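Local coordinates for protein pseudouridine synthase (Pyrococcus abyssi, PDB 2AUS) that probably converts uridine to pseudouridine in RNA, as a Cbf5/TruB-family isomerase with a catalytic domain and a PUA domain, at residues S258-V263 with V323-D328; P242-V247 with A288-K293; V99-L104 with V297-A302. All coordinates share one frame; numbering follows the deposited sequence.

Interaction 1 (S258-V263 with V323-D328); sequences SAVAAV and VFMPRD
In Val260 the methyl CG1 stands anti to the backbone N (chi1 176°), and in Met325 the CG does the same (chi1 176°), which brings the two groups together. The contact lies in the PUA domain, where helix 257-264 packs against the chain that leaves strand 316-323. CG1 of Val260 meets CG of Met325 at 3.9 Å. The two side chains cross at about a right angle. The methionine chain then bends at chi2 and chi3, so its methyl also comes near the valine: Met325 CE lies 4.2 Å from Val260 CG1. One methyl of the helix therefore sits against both CG and the terminal methyl CE of the methionine.

Thr291 of strand 286-291 touches both side chains, and Tyr330 also packs on Val260. Backbone bonds from Phe324 and Met325 to Val297 tie the loop to the start of strand 296-302. Val263 packs its side chain on Val297. Across this contact it offers its carbonyl oxygen. The second meeting point is thus a methyl against a backbone oxygen. Val323 CG2 lies 3.6 Å from Val263 O, and Val323 CG1 is a little farther from the same oxygen at 4.1 Å.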
loop_
_atom_site.group_PDB
_atom_site.type_symbol
_atom_site.label_atom_id
_atom_site.label_comp_id
_atom_site.label_asym_id
_atom_site.label_seq_id
_atom_site.Cartn_x
_atom_site.Cartn_y
_atom_site.Cartn_z
ATOM N N SER A 258 17.981 -44.925 17.199
ATOM C CA SER A 258 18.289 -44.724 18.620
ATOM C C SER A 258 19.021 -43.416 18.870
ATOM O O SER A 258 18.808 -42.767 19.897
ATOM C CB SER A 258 19.130 -45.882 19.162
ATOM O OG SER A 258 20.371 -45.971 18.485
ATOM N N ALA A 259 19.887 -43.028 17.938
ATOM C CA ALA A 259 20.631 -41.784 18.081
ATOM C C ALA A 259 19.681 -40.612 17.866
ATOM O O ALA A 259 19.882 -39.531 18.408
ATOM C CB ALA A 259 21.773 -41.733 17.083
ATOM N N VAL A 260 18.631 -40.826 17.081
ATOM C CA VAL A 260 17.665 -39.761 16.846
ATOM C C VAL A 260 16.997 -39.391 18.170
ATOM O O VAL A 260 16.826 -38.214 18.483
ATOM C CB VAL A 260 16.567 -40.181 15.852
ATOM C CG1 VAL A 260 15.548 -39.057 15.723
ATOM C CG2 VAL A 260 17.173 -40.494 14.489
ATOM N N ALA A 261 16.621 -40.403 18.944
ATOM C CA ALA A 261 15.966 -40.180 20.225
ATOM C C ALA A 261 16.876 -39.385 21.158
ATOM O O ALA A 261 16.444 -38.416 21.793
ATOM C CB ALA A 261 15.596 -41.521 20.870
ATOM N N ALA A 262 18.137 -39.795 21.234
ATOM C CA ALA A 262 19.101 -39.123 22.093
ATOM C C ALA A 262 19.290 -37.663 21.681
ATOM O O ALA A 262 19.302 -36.768 22.532
ATOM C CB ALA A 262 20.439 -39.865 22.051
ATOM N N VAL A 263 19.444 -37.420 20.383
ATOM C CA VAL A 263 19.627 -36.059 19.901
ATOM C C VAL A 263 18.348 -35.253 20.098
ATOM O O VAL A 263 18.398 -34.081 20.463
ATOM C CB VAL A 263 20.026 -36.033 18.402
ATOM C CG1 VAL A 263 20.004 -34.615 17.884
ATOM C CG2 VAL A 263 21.409 -36.624 18.226
ATOM N N VAL A 323 17.602 -28.278 17.634
ATOM C CA VAL A 323 16.887 -29.526 17.406
ATOM C C VAL A 323 15.520 -29.225 16.805
ATOM O O VAL A 323 14.819 -28.337 17.277
ATOM C CB VAL A 323 16.678 -30.308 18.730
ATOM C CG1 VAL A 323 15.828 -31.539 18.478
ATOM C CG2 VAL A 323 18.022 -30.720 19.312
ATOM N N PHE A 324 15.153 -29.957 15.755
ATOM C CA PHE A 324 13.858 -29.782 15.105
ATOM C C PHE A 324 12.924 -30.955 15.374
ATOM O O PHE A 324 11.720 -30.784 15.527
ATOM C CB PHE A 324 14.057 -29.603 13.600
ATOM C CG PHE A 324 14.777 -28.352 13.251
ATOM C CD1 PHE A 324 14.103 -27.135 13.233
ATOM C CD2 PHE A 324 16.140 -28.367 13.023
ATOM C CE1 PHE A 324 14.781 -25.944 12.985
ATOM C CE2 PHE A 324 16.829 -27.183 12.777
ATOM C CZ PHE A 324 16.147 -25.969 12.762
ATOM N N MET A 325 13.498 -32.146 15.431
ATOM C CA MET A 325 12.762 -33.386 15.671
ATOM C C MET A 325 12.043 -33.417 17.030
ATOM O O MET A 325 12.679 -33.270 18.069
ATOM C CB MET A 325 13.758 -34.548 15.591
ATOM C CG MET A 325 13.211 -35.924 15.916
ATOM S SD MET A 325 12.102 -36.502 14.649
ATOM C CE MET A 325 13.256 -36.625 13.252
ATOM N N PRO A 326 10.710 -33.591 17.041
ATOM C CA PRO A 326 10.028 -33.634 18.341
ATOM C C PRO A 326 10.415 -34.936 19.065
ATOM O O PRO A 326 10.756 -35.929 18.418
ATOM C CB PRO A 326 8.550 -33.570 17.961
ATOM C CG PRO A 326 8.517 -34.222 16.593
ATOM C CD PRO A 326 9.745 -33.651 15.928
ATOM N N ARG A 327 10.369 -34.927 20.393
ATOM C CA ARG A 327 10.742 -36.101 21.181
ATOM C C ARG A 327 9.900 -37.352 20.952
ATOM O O ARG A 327 10.353 -38.460 21.223
ATOM C CB ARG A 327 10.700 -35.765 22.670
ATOM C CG ARG A 327 11.709 -34.716 23.094
ATOM C CD ARG A 327 11.368 -34.168 24.472
ATOM N NE ARG A 327 12.215 -33.039 24.828
ATOM C CZ ARG A 327 13.204 -33.094 25.714
ATOM N NH1 ARG A 327 13.474 -34.231 26.345
ATOM N NH2 ARG A 327 13.926 -32.009 25.965
ATOM N N ASP A 328 8.694 -37.175 20.427
ATOM C CA ASP A 328 7.758 -38.279 20.217
ATOM C C ASP A 328 7.864 -39.122 18.942
ATOM O O ASP A 328 7.329 -40.231 18.895
ATOM C CB ASP A 328 6.329 -37.733 20.342
ATOM C CG ASP A 328 5.267 -38.820 20.241
ATOM O OD1 ASP A 328 4.757 -39.049 19.113
ATOM O OD2 ASP A 328 4.958 -39.442 21.294
#

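Interaction 2 (P242-V247 with A288-K293); sequences PMEKAV and AIMTLK
This contact belongs to the seam between the catalytic part of the protein and the PUA domain. The turns of 242-247, after strand 241-242, face PUA strand 286-291. Val247 and Ala288 meet through their beta carbons: Val247 CB lies 3.9 Å from Ala288 CB. The methyl CG2 of Val247 adds to this at 4.1 Å from the same Ala288 CB. A chi1 of -56° places CG1 of Val247 anti to the carbonyl carbon, which puts CG2 between the backbone N and the carbonyl carbon. CG2 also faces the sulfur of Met290, with Val247 CG2 to Met290 SD at 4.3 Å.

Met290 has its CG beside the backbone N and then bends at chi2 and chi3. This folds its end toward the turns, although its CB does not point straight at them. Its methyl reaches the aliphatic part of Glu244, with Met290 CE to Glu244 CG at 4.1 Å. Trp254 and Lys252 of strand 252-255 also touch Met290.

The carboxylate of buried Glu244 has other partners. OE1 forms a salt bridge with Arg38, and OE2 accepts a hydrogen bond from the backbone N of Leu296. These bonds probably favour its charged form. The contact itself is apolar, so van der Waals packing joins the segments while the glutamate's polar end ties the turns to the PUA domain.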
loop_
_atom_site.group_PDB
_atom_site.type_symbol
_atom_site.label_atom_id
_atom_site.label_comp_id
_atom_site.label_asym_id
_atom_site.label_seq_id
_atom_site.Cartn_x
_atom_site.Cartn_y
_atom_site.Cartn_z
ATOM N N PRO A 242 8.590 -29.265 2.746
ATOM C CA PRO A 242 9.036 -29.830 4.024
ATOM C C PRO A 242 10.271 -29.018 4.425
ATOM O O PRO A 242 11.023 -28.560 3.562
ATOM C CB PRO A 242 9.396 -31.271 3.669
ATOM C CG PRO A 242 8.526 -31.563 2.468
ATOM C CD PRO A 242 8.635 -30.273 1.673
ATOM N N MET A 243 10.480 -28.824 5.721
ATOM C CA MET A 243 11.632 -28.046 6.173
ATOM C C MET A 243 12.960 -28.577 5.627
ATOM O O MET A 243 13.939 -27.826 5.515
ATOM C CB MET A 243 11.682 -28.027 7.699
ATOM C CG MET A 243 11.975 -29.382 8.305
ATOM S SD MET A 243 12.077 -29.357 10.108
ATOM C CE MET A 243 11.772 -31.104 10.475
ATOM N N GLU A 244 12.997 -29.867 5.301
ATOM C CA GLU A 244 14.206 -30.505 4.766
ATOM C C GLU A 244 14.726 -29.812 3.504
ATOM O O GLU A 244 15.917 -29.885 3.184
ATOM C CB GLU A 244 13.940 -31.982 4.452
ATOM C CG GLU A 244 13.772 -32.908 5.669
ATOM C CD GLU A 244 12.519 -32.633 6.502
ATOM O OE1 GLU A 244 11.559 -32.009 5.994
ATOM O OE2 GLU A 244 12.492 -33.071 7.674
ATOM N N LYS A 245 13.833 -29.139 2.784
ATOM C CA LYS A 245 14.221 -28.427 1.572
ATOM C C LYS A 245 15.290 -27.382 1.897
ATOM O O LYS A 245 16.194 -27.136 1.091
ATOM C CB LYS A 245 12.993 -27.745 0.955
ATOM C CG LYS A 245 13.271 -26.868 -0.275
ATOM C CD LYS A 245 13.697 -27.676 -1.500
ATOM C CE LYS A 245 13.830 -26.782 -2.747
ATOM N NZ LYS A 245 12.560 -26.012 -3.007
ATOM N N ALA A 246 15.194 -26.779 3.082
ATOM C CA ALA A 246 16.146 -25.742 3.492
ATOM C C ALA A 246 17.570 -26.206 3.750
ATOM O O ALA A 246 18.484 -25.386 3.772
ATOM C CB ALA A 246 15.622 -25.007 4.719
ATOM N N VAL A 247 17.780 -27.501 3.954
ATOM C CA VAL A 247 19.137 -27.993 4.208
ATOM C C VAL A 247 19.692 -28.824 3.052
ATOM O O VAL A 247 20.716 -29.498 3.193
ATOM C CB VAL A 247 19.208 -28.848 5.503
ATOM C CG1 VAL A 247 18.690 -28.044 6.686
ATOM C CG2 VAL A 247 18.411 -30.135 5.335
ATOM N N ALA A 288 23.755 -30.861 8.774
ATOM C CA ALA A 288 22.382 -31.221 9.076
ATOM C C ALA A 288 22.380 -32.695 9.463
ATOM O O ALA A 288 22.892 -33.526 8.725
ATOM C CB ALA A 288 21.494 -30.985 7.858
ATOM N N ILE A 289 21.823 -33.005 10.630
ATOM C CA ILE A 289 21.732 -34.374 11.119
ATOM C C ILE A 289 20.399 -34.915 10.620
ATOM O O ILE A 289 19.352 -34.318 10.870
ATOM C CB ILE A 289 21.730 -34.421 12.646
ATOM C CG1 ILE A 289 23.039 -33.821 13.186
ATOM C CG2 ILE A 289 21.501 -35.856 13.111
ATOM C CD1 ILE A 289 23.134 -33.849 14.686
ATOM N N MET A 290 20.440 -36.052 9.933
ATOM C CA MET A 290 19.234 -36.618 9.348
ATOM C C MET A 290 18.902 -38.010 9.843
ATOM O O MET A 290 19.792 -38.769 10.233
ATOM C CB MET A 290 19.394 -36.699 7.821
ATOM C CG MET A 290 19.942 -35.438 7.135
ATOM S SD MET A 290 18.910 -33.971 7.205
ATOM C CE MET A 290 17.625 -34.363 6.037
ATOM N N THR A 291 17.618 -38.353 9.800
ATOM C CA THR A 291 17.209 -39.696 10.179
ATOM C C THR A 291 17.393 -40.503 8.897
ATOM O O THR A 291 17.610 -39.933 7.818
ATOM C CB THR A 291 15.715 -39.815 10.511
ATOM O OG1 THR A 291 14.957 -39.568 9.317
ATOM C CG2 THR A 291 15.297 -38.845 11.622
ATOM N N LEU A 292 17.269 -41.822 9.011
ATOM C CA LEU A 292 17.402 -42.693 7.853
ATOM C C LEU A 292 16.251 -42.511 6.860
ATOM O O LEU A 292 16.278 -43.078 5.771
ATOM C CB LEU A 292 17.508 -44.157 8.305
ATOM C CG LEU A 292 18.819 -44.398 9.067
ATOM C CD1 LEU A 292 18.906 -45.823 9.622
ATOM C CD2 LEU A 292 19.962 -44.115 8.117
ATOM N N LYS A 293 15.243 -41.726 7.230
ATOM C CA LYS A 293 14.122 -41.465 6.326
ATOM C C LYS A 293 14.316 -40.080 5.716
ATOM O O LYS A 293 13.415 -39.534 5.100
ATOM C CB LYS A 293 12.791 -41.505 7.081
ATOM C CG LYS A 293 12.466 -42.849 7.729
ATOM C CD LYS A 293 11.051 -42.833 8.316
ATOM C CE LYS A 293 10.773 -44.098 9.131
ATOM N NZ LYS A 293 11.695 -44.217 10.306
#

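Interaction 3 (V99-L104 with V297-A302); sequences VVQALL and VALGKA
A 3-10 segment at 99-103 lies beside strand 297-302, with Ala102 and Leu299 nearest in the backbone at 7.6 Å between their CA atoms. Leu299 carries the contact from the strand. Its CG lies beside the backbone N, anti to the carbonyl carbon (chi1 -76°), and its methyl CD1 makes the nearest contacts. That methyl lies 4.0 Å from Ala102 CB and 4.0 Å from Ala102 N. It also lies 4.2 Å from Gln101 CB, where the base of the glutamine meets it. Leu299 CD2 is also near Ala102 CB, at 4.3 Å. Val99 joins through its carbonyl: Val99 O is 4.4 Å from Leu299 CD1. This same oxygen accepts the backbone bond from Ala102 N, so the leucine methyl rests against a closed 3-10 turn.

Val247 and Leu250 touch Ala102, and Phe324 touches Leu299. The amide of Gln101 makes a weak hydrogen bond from NE2 to Glu321 OE1 on strand 316-323. At the start of the strand, Val297 and Ala298 both face Ile289, which forms a classic beta bulge. A strand leucine set against a 3-10 turn here joins the PUA domain to the TruB-type catalytic domain, the domain pairing seen in Cbf5 and TruB enzymes.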
loop_
_atom_site.group_PDB
_atom_site.type_symbol
_atom_site.label_atom_id
_atom_site.label_comp_id
_atom_site.label_asym_id
_atom_site.label_seq_id
_atom_site.Cartn_x
_atom_site.Cartn_y
_atom_site.Cartn_z
ATOM N N VAL A 99 15.021 -23.184 10.965
ATOM C CA VAL A 99 15.761 -23.877 9.904
ATOM C C VAL A 99 16.351 -22.894 8.871
ATOM O O VAL A 99 17.225 -23.261 8.073
ATOM C CB VAL A 99 14.871 -24.929 9.174
ATOM C CG1 VAL A 99 13.960 -24.251 8.151
ATOM C CG2 VAL A 99 15.750 -25.974 8.518
ATOM N N VAL A 100 15.888 -21.646 8.887
ATOM C CA VAL A 100 16.424 -20.655 7.952
ATOM C C VAL A 100 17.896 -20.380 8.250
ATOM O O VAL A 100 18.590 -19.755 7.454
ATOM C CB VAL A 100 15.641 -19.313 7.999
ATOM C CG1 VAL A 100 14.255 -19.509 7.441
ATOM C CG2 VAL A 100 15.576 -18.788 9.419
ATOM N N GLN A 101 18.366 -20.848 9.401
ATOM C CA GLN A 101 19.766 -20.677 9.779
ATOM C C GLN A 101 20.633 -21.429 8.761
ATOM O O GLN A 101 21.782 -21.073 8.512
ATOM C CB GLN A 101 20.018 -21.257 11.181
ATOM C CG GLN A 101 21.458 -21.090 11.682
ATOM C CD GLN A 101 21.822 -22.068 12.797
ATOM O OE1 GLN A 101 21.023 -22.328 13.699
ATOM N NE2 GLN A 101 23.042 -22.600 12.748
ATOM N N ALA A 102 20.072 -22.480 8.175
ATOM C CA ALA A 102 20.807 -23.272 7.196
ATOM C C ALA A 102 21.016 -22.490 5.907
ATOM O O ALA A 102 21.789 -22.900 5.043
ATOM C CB ALA A 102 20.057 -24.572 6.900
ATOM N N LEU A 103 20.335 -21.356 5.790
ATOM C CA LEU A 103 20.427 -20.518 4.600
ATOM C C LEU A 103 21.401 -19.358 4.706
ATOM O O LEU A 103 21.669 -18.691 3.713
ATOM C CB LEU A 103 19.041 -19.972 4.245
ATOM C CG LEU A 103 18.157 -20.742 3.262
ATOM C CD1 LEU A 103 18.463 -22.219 3.277
ATOM C CD2 LEU A 103 16.710 -20.477 3.620
ATOM N N LEU A 104 21.922 -19.109 5.903
ATOM C CA LEU A 104 22.860 -18.008 6.100
ATOM C C LEU A 104 24.062 -18.053 5.163
ATOM O O LEU A 104 24.488 -17.024 4.651
ATOM C CB LEU A 104 23.343 -17.968 7.554
ATOM C CG LEU A 104 22.350 -17.359 8.544
ATOM C CD1 LEU A 104 22.914 -17.412 9.961
ATOM C CD2 LEU A 104 22.065 -15.920 8.142
ATOM N N VAL A 297 16.829 -33.815 11.642
ATOM C CA VAL A 297 16.773 -33.967 13.089
ATOM C C VAL A 297 17.238 -32.684 13.776
ATOM O O VAL A 297 16.566 -32.156 14.667
ATOM C CB VAL A 297 17.690 -35.108 13.578
ATOM C CG1 VAL A 297 17.594 -35.222 15.101
ATOM C CG2 VAL A 297 17.311 -36.425 12.881
ATOM N N ALA A 298 18.399 -32.193 13.352
ATOM C CA ALA A 298 18.983 -31.012 13.965
ATOM C C ALA A 298 20.099 -30.409 13.130
ATOM O O ALA A 298 20.653 -31.062 12.255
ATOM C CB ALA A 298 19.526 -31.388 15.331
ATOM N N LEU A 299 20.415 -29.151 13.412
ATOM C CA LEU A 299 21.493 -28.455 12.737
ATOM C C LEU A 299 22.602 -28.396 13.769
ATOM O O LEU A 299 22.332 -28.278 14.969
ATOM C CB LEU A 299 21.071 -27.036 12.336
ATOM C CG LEU A 299 20.143 -26.925 11.126
ATOM C CD1 LEU A 299 19.817 -25.457 10.839
ATOM C CD2 LEU A 299 20.821 -27.561 9.913
ATOM N N GLY A 300 23.845 -28.495 13.323
ATOM C CA GLY A 300 24.931 -28.443 14.276
ATOM C C GLY A 300 26.272 -28.127 13.658
ATOM O O GLY A 300 26.396 -27.985 12.441
ATOM N N LYS A 301 27.280 -28.018 14.516
ATOM C CA LYS A 301 28.634 -27.721 14.084
ATOM C C LYS A 301 29.424 -29.012 14.180
ATOM O O LYS A 301 29.466 -29.641 15.232
ATOM C CB LYS A 301 29.254 -26.655 14.991
ATOM C CG LYS A 301 30.601 -26.135 14.510
ATOM C CD LYS A 301 31.265 -25.228 15.555
ATOM C CE LYS A 301 30.436 -23.976 15.861
ATOM N NZ LYS A 301 30.354 -23.030 14.698
ATOM N N ALA A 302 30.028 -29.422 13.074
ATOM C CA ALA A 302 30.817 -30.644 13.066
ATOM C C ALA A 302 32.004 -30.464 14.006
ATOM O O ALA A 302 32.642 -29.412 14.007
ATOM C CB ALA A 302 31.306 -30.944 11.656
#

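Overall arrangement
Interactions 2 and 3 both lie on the seam between the catalytic part and the PUA domain, with centres about 10 Å apart. Their strands, 286-291 and 296-302, are consecutive and antiparallel neighbours in one mixed sheet. Interaction 1 lies within the PUA fold, about 13 Å from the centre of interaction 2 and 15 Å from that of interaction 3. The chain supplies 99-104 first, then 242-247, 258-263, 288-293, 297-302 and 323-328. Interaction 1 therefore crosses both others, while interaction 2 falls within the span of interaction 3. Phe324, in 323-328, packs on Met243, Val99 and Leu299. Thr291 packs on Val260 and Met325, and Val297 on Val263, which links the PUA helix to both strands.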